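Local coordinates for Kiaa0380 (Homo sapiens, PDB 1HTJ), which is PDZ-RhoGEF, which probably acts as a guanine nucleotide exchange factor and, through its RGS-like domain, links heterotrimeric G protein signalling to Rho GTPases, at residues A93-K98 with A190-A195; Y50-A55 with P59-L64. The protein carries 3 engineered substitutions. All blocks are in the same frame, centred on the assembly; numbering follows the deposited sequence.

Interaction 1 (A93-K98 with A190-A195)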
ATOM      1  N   ALA A  93      10.363   0.573  13.911  1.00 40.56           N
ATOM      2  CA  ALA A  93       9.278   1.035  13.072  1.00 39.60           C
ATOM      3  C   ALA A  93       8.035   0.190  13.347  1.00 39.15           C
ATOM      4  O   ALA A  93       8.121  -1.025  13.500  1.00 39.22           O
ATOM      5  CB  ALA A  93       9.677   0.929  11.618  1.00 38.74           C
ATOM      6  N   PRO A  94       6.860   0.832  13.435  1.00 38.81           N
ATOM      7  CA  PRO A  94       5.612   0.093  13.694  1.00 38.48           C
ATOM      8  C   PRO A  94       5.202  -0.868  12.569  1.00 38.28           C
ATOM      9  O   PRO A  94       4.650  -1.933  12.830  1.00 37.92           O
ATOM     10  CB  PRO A  94       4.590   1.205  13.925  1.00 37.54           C
ATOM     11  CG  PRO A  94       5.138   2.345  13.109  1.00 38.10           C
ATOM     12  CD  PRO A  94       6.620   2.286  13.392  1.00 37.89           C
ATOM     13  N   LEU A  95       5.461  -0.482  11.323  1.00 38.69           N
ATOM     14  CA  LEU A  95       5.132  -1.321  10.167  1.00 39.11           C
ATOM     15  C   LEU A  95       6.444  -1.736   9.511  1.00 40.45           C
ATOM     16  O   LEU A  95       6.659  -1.569   8.301  1.00 39.80           O
ATOM     17  CB  LEU A  95       4.273  -0.542   9.174  1.00 37.39           C
ATOM     18  CG  LEU A  95       2.975   0.037   9.736  1.00 36.66           C
ATOM     19  CD1 LEU A  95       2.199   0.707   8.593  1.00 35.37           C
ATOM     20  CD2 LEU A  95       2.146  -1.072  10.400  1.00 34.76           C
ATOM     21  N   ARG A  96       7.310  -2.287  10.347  1.00 42.37           N
ATOM     22  CA  ARG A  96       8.633  -2.717   9.954  1.00 44.46           C
ATOM     23  C   ARG A  96       8.723  -3.671   8.784  1.00 45.12           C
ATOM     24  O   ARG A  96       8.027  -4.678   8.712  1.00 45.06           O
ATOM     25  CB  ARG A  96       9.340  -3.350  11.144  1.00 46.17           C
ATOM     26  CG  ARG A  96      10.803  -3.688  10.888  1.00 49.03           C
ATOM     27  CD  ARG A  96      11.643  -2.424  10.858  1.00 51.99           C
ATOM     28  NE  ARG A  96      13.044  -2.696  10.559  1.00 54.70           N
ATOM     29  CZ  ARG A  96      13.802  -3.555  11.236  1.00 56.57           C
ATOM     30  NH1 ARG A  96      13.296  -4.238  12.263  1.00 57.07           N
ATOM     31  NH2 ARG A  96      15.073  -3.734  10.879  1.00 57.71           N
ATOM     32  N   VAL A  97       9.599  -3.324   7.859  1.00 46.16           N
ATOM     33  CA  VAL A  97       9.871  -4.150   6.706  1.00 47.70           C
ATOM     34  C   VAL A  97      11.361  -4.437   6.849  1.00 49.11           C
ATOM     35  O   VAL A  97      12.181  -3.524   6.908  1.00 48.49           O
ATOM     36  CB  VAL A  97       9.607  -3.406   5.387  1.00 47.47           C
ATOM     37  CG1 VAL A  97      10.140  -4.219   4.227  1.00 47.63           C
ATOM     38  CG2 VAL A  97       8.118  -3.166   5.215  1.00 47.05           C
ATOM     39  N   LYS A  98      11.712  -5.708   6.944  1.00 50.89           N
ATOM     40  CA  LYS A  98      13.108  -6.043   7.096  1.00 53.06           C
ATOM     41  C   LYS A  98      13.805  -6.082   5.732  1.00 53.77           C
ATOM     42  O   LYS A  98      13.273  -6.633   4.766  1.00 53.62           O
ATOM     43  CB  LYS A  98      13.247  -7.387   7.818  1.00 54.11           C
ATOM     44  CG  LYS A  98      14.675  -7.670   8.240  1.00 56.04           C
ATOM     45  CD  LYS A  98      14.935  -9.153   8.466  1.00 57.47           C
ATOM     46  CE  LYS A  98      16.424  -9.452   8.284  1.00 58.46           C
ATOM     47  NZ  LYS A  98      16.906  -9.133   6.891  1.00 58.83           N
ATOM     48  N   ALA A 190      -2.605   4.639  13.074  1.00 30.20           N
ATOM     49  CA  ALA A 190      -2.125   5.939  12.628  1.00 30.22           C
ATOM     50  C   ALA A 190      -1.136   5.761  11.469  1.00 30.09           C
ATOM     51  O   ALA A 190      -1.321   6.339  10.397  1.00 30.10           O
ATOM     52  CB  ALA A 190      -1.465   6.720  13.809  1.00 29.41           C
ATOM     53  N   PRO A 191      -0.070   4.969  11.666  1.00 30.27           N
ATOM     54  CA  PRO A 191       0.862   4.809  10.540  1.00 30.84           C
ATOM     55  C   PRO A 191       0.216   4.174   9.305  1.00 31.64           C
ATOM     56  O   PRO A 191       0.497   4.574   8.173  1.00 31.82           O
ATOM     57  CB  PRO A 191       2.007   3.972  11.134  1.00 29.96           C
ATOM     58  CG  PRO A 191       1.355   3.231  12.281  1.00 29.64           C
ATOM     59  CD  PRO A 191       0.454   4.315  12.877  1.00 30.00           C
HETATM   60  N   MSE A 192      -0.656   3.193   9.516  1.00 32.19           N
HETATM   61  CA  MSE A 192      -1.350   2.548   8.403  1.00 33.11           C
HETATM   62  C   MSE A 192      -2.237   3.585   7.688  1.00 33.46           C
HETATM   63  O   MSE A 192      -2.337   3.614   6.468  1.00 33.37           O
HETATM   64  CB  MSE A 192      -2.227   1.399   8.928  1.00 33.68           C
HETATM   65  CG  MSE A 192      -1.458   0.197   9.497  1.00 34.41           C
HETATM   66 SE   MSE A 192      -2.648  -1.047  10.429  1.00 36.77          SE
HETATM   67  CE  MSE A 192      -3.675  -1.745   8.943  1.00 35.21           C
ATOM     68  N   ASP A 193      -2.893   4.433   8.461  1.00 34.26           N
ATOM     69  CA  ASP A 193      -3.757   5.450   7.886  1.00 34.99           C
ATOM     70  C   ASP A 193      -2.900   6.444   7.090  1.00 35.12           C
ATOM     71  O   ASP A 193      -3.273   6.860   5.992  1.00 34.59           O
ATOM     72  CB  ASP A 193      -4.520   6.174   9.000  1.00 36.69           C
ATOM     73  CG  ASP A 193      -5.502   7.196   8.463  1.00 38.48           C
ATOM     74  OD1 ASP A 193      -6.585   6.822   7.974  1.00 39.10           O
ATOM     75  OD2 ASP A 193      -5.177   8.393   8.513  1.00 41.16           O
ATOM     76  N   PHE A 194      -1.747   6.815   7.640  1.00 35.01           N
ATOM     77  CA  PHE A 194      -0.870   7.743   6.943  1.00 35.27           C
ATOM     78  C   PHE A 194      -0.416   7.146   5.610  1.00 35.22           C
ATOM     79  O   PHE A 194      -0.495   7.797   4.573  1.00 34.83           O
ATOM     80  CB  PHE A 194       0.363   8.047   7.777  1.00 35.31           C
ATOM     81  CG  PHE A 194       1.327   8.963   7.097  1.00 36.29           C
ATOM     82  CD1 PHE A 194       1.258  10.337   7.292  1.00 37.07           C
ATOM     83  CD2 PHE A 194       2.295   8.457   6.235  1.00 36.88           C
ATOM     84  CE1 PHE A 194       2.144  11.202   6.635  1.00 36.68           C
ATOM     85  CE2 PHE A 194       3.181   9.312   5.575  1.00 37.23           C
ATOM     86  CZ  PHE A 194       3.101  10.686   5.782  1.00 36.73           C
ATOM     87  N   ALA A 195       0.066   5.907   5.647  1.00 35.47           N
ATOM     88  CA  ALA A 195       0.557   5.233   4.442  1.00 35.78           C
ATOM     89  C   ALA A 195      -0.546   5.073   3.397  1.00 36.25           C
ATOM     90  O   ALA A 195      -0.368   5.378   2.213  1.00 36.49           O
ATOM     91  CB  ALA A 195       1.139   3.877   4.810  1.00 34.37           C
TER
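Pro94 and Leu95, in the loop between helices 76-89 and 101-112, pack on Pro191 and Met192 of helix 186-202. The side-chain contacts are all apolar, and no hydrogen bond joins 93-98 to 190-195.

The two proline rings meet at their outer corners. Pro94 CG lies 4.0 Å from Pro191 CG and is equally close to Pro191 CB. The rings are inclined to each other and touch through their CB and CG methylenes. Pro191 CB also takes Leu95 CD1, at 4.1 Å, and is thus shared by both loop residues.

Leu95 reaches further in. Its CG is anti to the carbonyl carbon (chi1 -57°), which sends the forked end toward the helix. Both methyls grip one methylene: Met192 CG is 3.8 Å from Leu95 CD1 and 3.9 Å from Leu95 CD2. The two side chains cross at about a right angle. Met192 is modelled as selenomethionine. Its bend at chi3 (68°) turns CE, beyond the selenium, toward Phe52; the contact with Leu95 is made by CG.

Backbone hydrogen bonds hold each side on its own. Ala195 N bonds to Pro191 O at 2.9 Å. Pro191 itself has no N-H to offer the preceding turn, and the helix is kinked there. On the loop side, backbone bonds tie Leu95 to Ile87 and Val97 to Phe88, which fixes the loop to the end of helix 76-89. The Leu95 side chain also rests on Ile87 and Phe88, and on Ser58 of helix 58-69.

The contact packs the 93-98 loop against helix 186-202 within the all-helical RGS-like domain. Pro94 and Pro191 form its partly exposed side, and Leu95 and Met192 carry it into the interior. It holds by van der Waals packing and burial of apolar groups.

Interaction 2 (Y50-A55 with P59-L64)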
ATOM      1  N   TYR A  50      -8.486  -6.916   2.634  1.00 30.82           N
ATOM      2  CA  TYR A  50      -8.081  -8.245   3.040  1.00 31.36           C
ATOM      3  C   TYR A  50      -6.815  -8.101   3.883  1.00 31.14           C
ATOM      4  O   TYR A  50      -6.733  -8.626   4.998  1.00 31.26           O
ATOM      5  CB  TYR A  50      -7.800  -9.137   1.815  1.00 32.08           C
ATOM      6  CG  TYR A  50      -6.975 -10.365   2.169  1.00 33.80           C
ATOM      7  CD1 TYR A  50      -7.503 -11.384   2.968  1.00 33.89           C
ATOM      8  CD2 TYR A  50      -5.631 -10.453   1.795  1.00 33.75           C
ATOM      9  CE1 TYR A  50      -6.696 -12.459   3.397  1.00 35.19           C
ATOM     10  CE2 TYR A  50      -4.824 -11.508   2.215  1.00 34.81           C
ATOM     11  CZ  TYR A  50      -5.352 -12.507   3.020  1.00 35.05           C
ATOM     12  OH  TYR A  50      -4.517 -13.513   3.485  1.00 35.38           O
ATOM     13  N   ILE A  51      -5.835  -7.379   3.355  1.00 31.61           N
ATOM     14  CA  ILE A  51      -4.578  -7.179   4.066  1.00 31.58           C
ATOM     15  C   ILE A  51      -4.821  -6.614   5.469  1.00 31.94           C
ATOM     16  O   ILE A  51      -4.407  -7.200   6.469  1.00 31.29           O
ATOM     17  CB  ILE A  51      -3.659  -6.186   3.320  1.00 32.14           C
ATOM     18  CG1 ILE A  51      -3.316  -6.709   1.918  1.00 32.30           C
ATOM     19  CG2 ILE A  51      -2.403  -5.922   4.158  1.00 31.48           C
ATOM     20  CD1 ILE A  51      -2.467  -7.954   1.886  1.00 32.53           C
ATOM     21  N   PHE A  52      -5.491  -5.468   5.533  1.00 32.44           N
ATOM     22  CA  PHE A  52      -5.757  -4.817   6.811  1.00 32.94           C
ATOM     23  C   PHE A  52      -6.471  -5.724   7.811  1.00 33.92           C
ATOM     24  O   PHE A  52      -6.210  -5.646   9.010  1.00 32.45           O
ATOM     25  CB  PHE A  52      -6.569  -3.537   6.605  1.00 31.89           C
ATOM     26  CG  PHE A  52      -5.747  -2.358   6.134  1.00 32.04           C
ATOM     27  CD1 PHE A  52      -6.171  -1.050   6.400  1.00 31.54           C
ATOM     28  CD2 PHE A  52      -4.568  -2.546   5.418  1.00 31.31           C
ATOM     29  CE1 PHE A  52      -5.433   0.047   5.959  1.00 30.58           C
ATOM     30  CE2 PHE A  52      -3.817  -1.444   4.968  1.00 31.11           C
ATOM     31  CZ  PHE A  52      -4.252  -0.155   5.240  1.00 31.36           C
ATOM     32  N   SER A  53      -7.356  -6.586   7.305  1.00 35.12           N
ATOM     33  CA  SER A  53      -8.113  -7.505   8.150  1.00 36.61           C
ATOM     34  C   SER A  53      -7.377  -8.754   8.604  1.00 37.02           C
ATOM     35  O   SER A  53      -7.567  -9.190   9.734  1.00 37.15           O
ATOM     36  CB  SER A  53      -9.373  -7.997   7.431  1.00 36.87           C
ATOM     37  OG  SER A  53     -10.215  -6.926   7.037  1.00 39.01           O
ATOM     38  N   GLN A  54      -6.541  -9.329   7.739  1.00 37.59           N
ATOM     39  CA  GLN A  54      -5.898 -10.610   8.071  1.00 38.37           C
ATOM     40  C   GLN A  54      -4.393 -10.737   8.027  1.00 37.94           C
ATOM     41  O   GLN A  54      -3.853 -11.672   8.600  1.00 39.51           O
ATOM     42  CB  GLN A  54      -6.420 -11.717   7.140  1.00 39.67           C
ATOM     43  CG  GLN A  54      -7.820 -11.539   6.649  1.00 42.21           C
ATOM     44  CD  GLN A  54      -8.825 -12.171   7.573  1.00 43.92           C
ATOM     45  OE1 GLN A  54      -8.641 -12.185   8.793  1.00 44.65           O
ATOM     46  NE2 GLN A  54      -9.909 -12.695   7.001  1.00 44.99           N
ATOM     47  N   ALA A  55      -3.707  -9.841   7.343  1.00 36.95           N
ATOM     48  CA  ALA A  55      -2.268  -9.987   7.212  1.00 35.48           C
ATOM     49  C   ALA A  55      -1.441  -8.825   7.729  1.00 34.88           C
ATOM     50  O   ALA A  55      -1.954  -7.885   8.347  1.00 33.86           O
ATOM     51  CB  ALA A  55      -1.935 -10.249   5.741  1.00 35.39           C
ATOM     52  N   PRO A  59       4.710  -4.736   4.238  1.00 33.49           N
ATOM     53  CA  PRO A  59       5.298  -4.785   2.893  1.00 34.05           C
ATOM     54  C   PRO A  59       4.577  -4.034   1.792  1.00 34.60           C
ATOM     55  O   PRO A  59       5.226  -3.318   1.015  1.00 34.66           O
ATOM     56  CB  PRO A  59       5.414  -6.288   2.599  1.00 34.17           C
ATOM     57  CG  PRO A  59       4.382  -6.908   3.478  1.00 34.14           C
ATOM     58  CD  PRO A  59       4.479  -6.096   4.758  1.00 33.81           C
ATOM     59  N   LEU A  60       3.256  -4.189   1.711  1.00 34.24           N
ATOM     60  CA  LEU A  60       2.510  -3.506   0.668  1.00 34.42           C
ATOM     61  C   LEU A  60       2.376  -2.019   0.907  1.00 34.59           C
ATOM     62  O   LEU A  60       2.479  -1.232  -0.040  1.00 34.50           O
ATOM     63  CB  LEU A  60       1.121  -4.119   0.500  1.00 34.98           C
ATOM     64  CG  LEU A  60       0.237  -3.445  -0.548  1.00 34.92           C
ATOM     65  CD1 LEU A  60       0.970  -3.414  -1.891  1.00 35.25           C
ATOM     66  CD2 LEU A  60      -1.086  -4.204  -0.673  1.00 35.50           C
ATOM     67  N   LEU A  61       2.120  -1.620   2.153  1.00 33.98           N
ATOM     68  CA  LEU A  61       1.985  -0.199   2.430  1.00 34.28           C
ATOM     69  C   LEU A  61       3.326   0.469   2.188  1.00 34.84           C
ATOM     70  O   LEU A  61       3.393   1.595   1.687  1.00 35.27           O
ATOM     71  CB  LEU A  61       1.503   0.057   3.870  1.00 33.53           C
ATOM     72  CG  LEU A  61       0.012  -0.210   4.138  1.00 33.11           C
ATOM     73  CD1 LEU A  61      -0.333   0.175   5.581  1.00 31.96           C
ATOM     74  CD2 LEU A  61      -0.847   0.604   3.145  1.00 31.71           C
ATOM     75  N   PHE A  62       4.394  -0.230   2.545  1.00 35.07           N
ATOM     76  CA  PHE A  62       5.729   0.297   2.330  1.00 35.70           C
ATOM     77  C   PHE A  62       5.930   0.488   0.822  1.00 36.45           C
ATOM     78  O   PHE A  62       6.310   1.569   0.346  1.00 35.95           O
ATOM     79  CB  PHE A  62       6.777  -0.676   2.859  1.00 35.39           C
ATOM     80  CG  PHE A  62       8.159  -0.356   2.396  1.00 36.50           C
ATOM     81  CD1 PHE A  62       8.757   0.863   2.742  1.00 36.13           C
ATOM     82  CD2 PHE A  62       8.845  -1.229   1.549  1.00 36.38           C
ATOM     83  CE1 PHE A  62      10.010   1.206   2.250  1.00 36.10           C
ATOM     84  CE2 PHE A  62      10.107  -0.892   1.051  1.00 36.70           C
ATOM     85  CZ  PHE A  62      10.690   0.329   1.402  1.00 36.40           C
ATOM     86  N   TYR A  63       5.655  -0.578   0.076  1.00 36.55           N
ATOM     87  CA  TYR A  63       5.800  -0.565  -1.372  1.00 37.57           C
ATOM     88  C   TYR A  63       5.032   0.604  -2.010  1.00 37.54           C
ATOM     89  O   TYR A  63       5.556   1.312  -2.882  1.00 37.15           O
ATOM     90  CB  TYR A  63       5.290  -1.894  -1.949  1.00 38.49           C
ATOM     91  CG  TYR A  63       5.413  -1.985  -3.441  1.00 39.35           C
ATOM     92  CD1 TYR A  63       6.453  -2.698  -4.026  1.00 39.64           C
ATOM     93  CD2 TYR A  63       4.505  -1.339  -4.271  1.00 39.70           C
ATOM     94  CE1 TYR A  63       6.583  -2.766  -5.412  1.00 40.62           C
ATOM     95  CE2 TYR A  63       4.627  -1.397  -5.659  1.00 40.58           C
ATOM     96  CZ  TYR A  63       5.665  -2.114  -6.220  1.00 40.69           C
ATOM     97  OH  TYR A  63       5.773  -2.202  -7.586  1.00 42.27           O
ATOM     98  N   LEU A  64       3.790   0.793  -1.572  1.00 36.86           N
ATOM     99  CA  LEU A  64       2.950   1.851  -2.100  1.00 37.14           C
ATOM    100  C   LEU A  64       3.497   3.243  -1.764  1.00 37.82           C
ATOM    101  O   LEU A  64       3.335   4.197  -2.543  1.00 37.17           O
ATOM    102  CB  LEU A  64       1.521   1.699  -1.562  1.00 36.47           C
ATOM    103  CG  LEU A  64       0.723   0.489  -2.082  1.00 36.77           C
ATOM    104  CD1 LEU A  64      -0.624   0.408  -1.386  1.00 35.89           C
ATOM    105  CD2 LEU A  64       0.520   0.621  -3.581  1.00 36.16           C
TER
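Helices 41-54 and 58-69 follow each other across a short turn; between 50-55 and 59-64 the nearest CA atoms are those of Ile51 and Leu60, 8.7 Å apart. Each helix keeps its own backbone bonds, such as Ala55 N to Ile51 O (2.9 Å) and Leu64 N to Leu60 O (2.9 Å). Two apolar pairs join them.

Phe52 meets Leu61 through the far part of its ring. Leu61 CD1 is 3.9 Å from Phe52 CE2 and just as near Phe52 CZ. Leu61 CD2 lies 4.0 Å from Phe52 CE2, so both methyls touch the same ring bond. CD1 comes at the ring obliquely. Leu61 CG is anti to the carbonyl carbon (chi1 -76°), which carries its fork to the ring. The other pair is looser: Ile51 CG1 stands 4.2 Å from Leu60 CD2.

An alanine in place of Leu61 would probably open a gap beside the Phe52 ring and leave that ring freer to shift.

Helix 163-182 supplies Leu177, Ile180 and Leu181 around Phe52. Helix 186-202 adds Met192 and Leu196 to Phe52 and Ala195 to Leu61, and helix 118-144 meets Ile51 through Gln135. These successive helices thus pack in the buried interior of the RGS-like domain.

Interaction 2 is core: all four touching residues are buried, near the centre of the chain. Interaction 1 lies further out, with one side partly exposed. Both are wholly apolar in their side-chain contacts, but one of the two pairs in interaction 2 sets a leucine on an aromatic ring, while two of the four touching residues in interaction 1 are prolines. Interaction 2 joins helices next to each other in sequence; interaction 1 joins a loop to a helix more than 90 residues later. They do not share a segment, yet they touch. Met192 CE reaches Phe52 CG at 3.5 Å, and Val97 CG2 packs on Phe62 CB at 3.7 Å. Leu61 also touches Leu95, so the two form one continuous apolar interior.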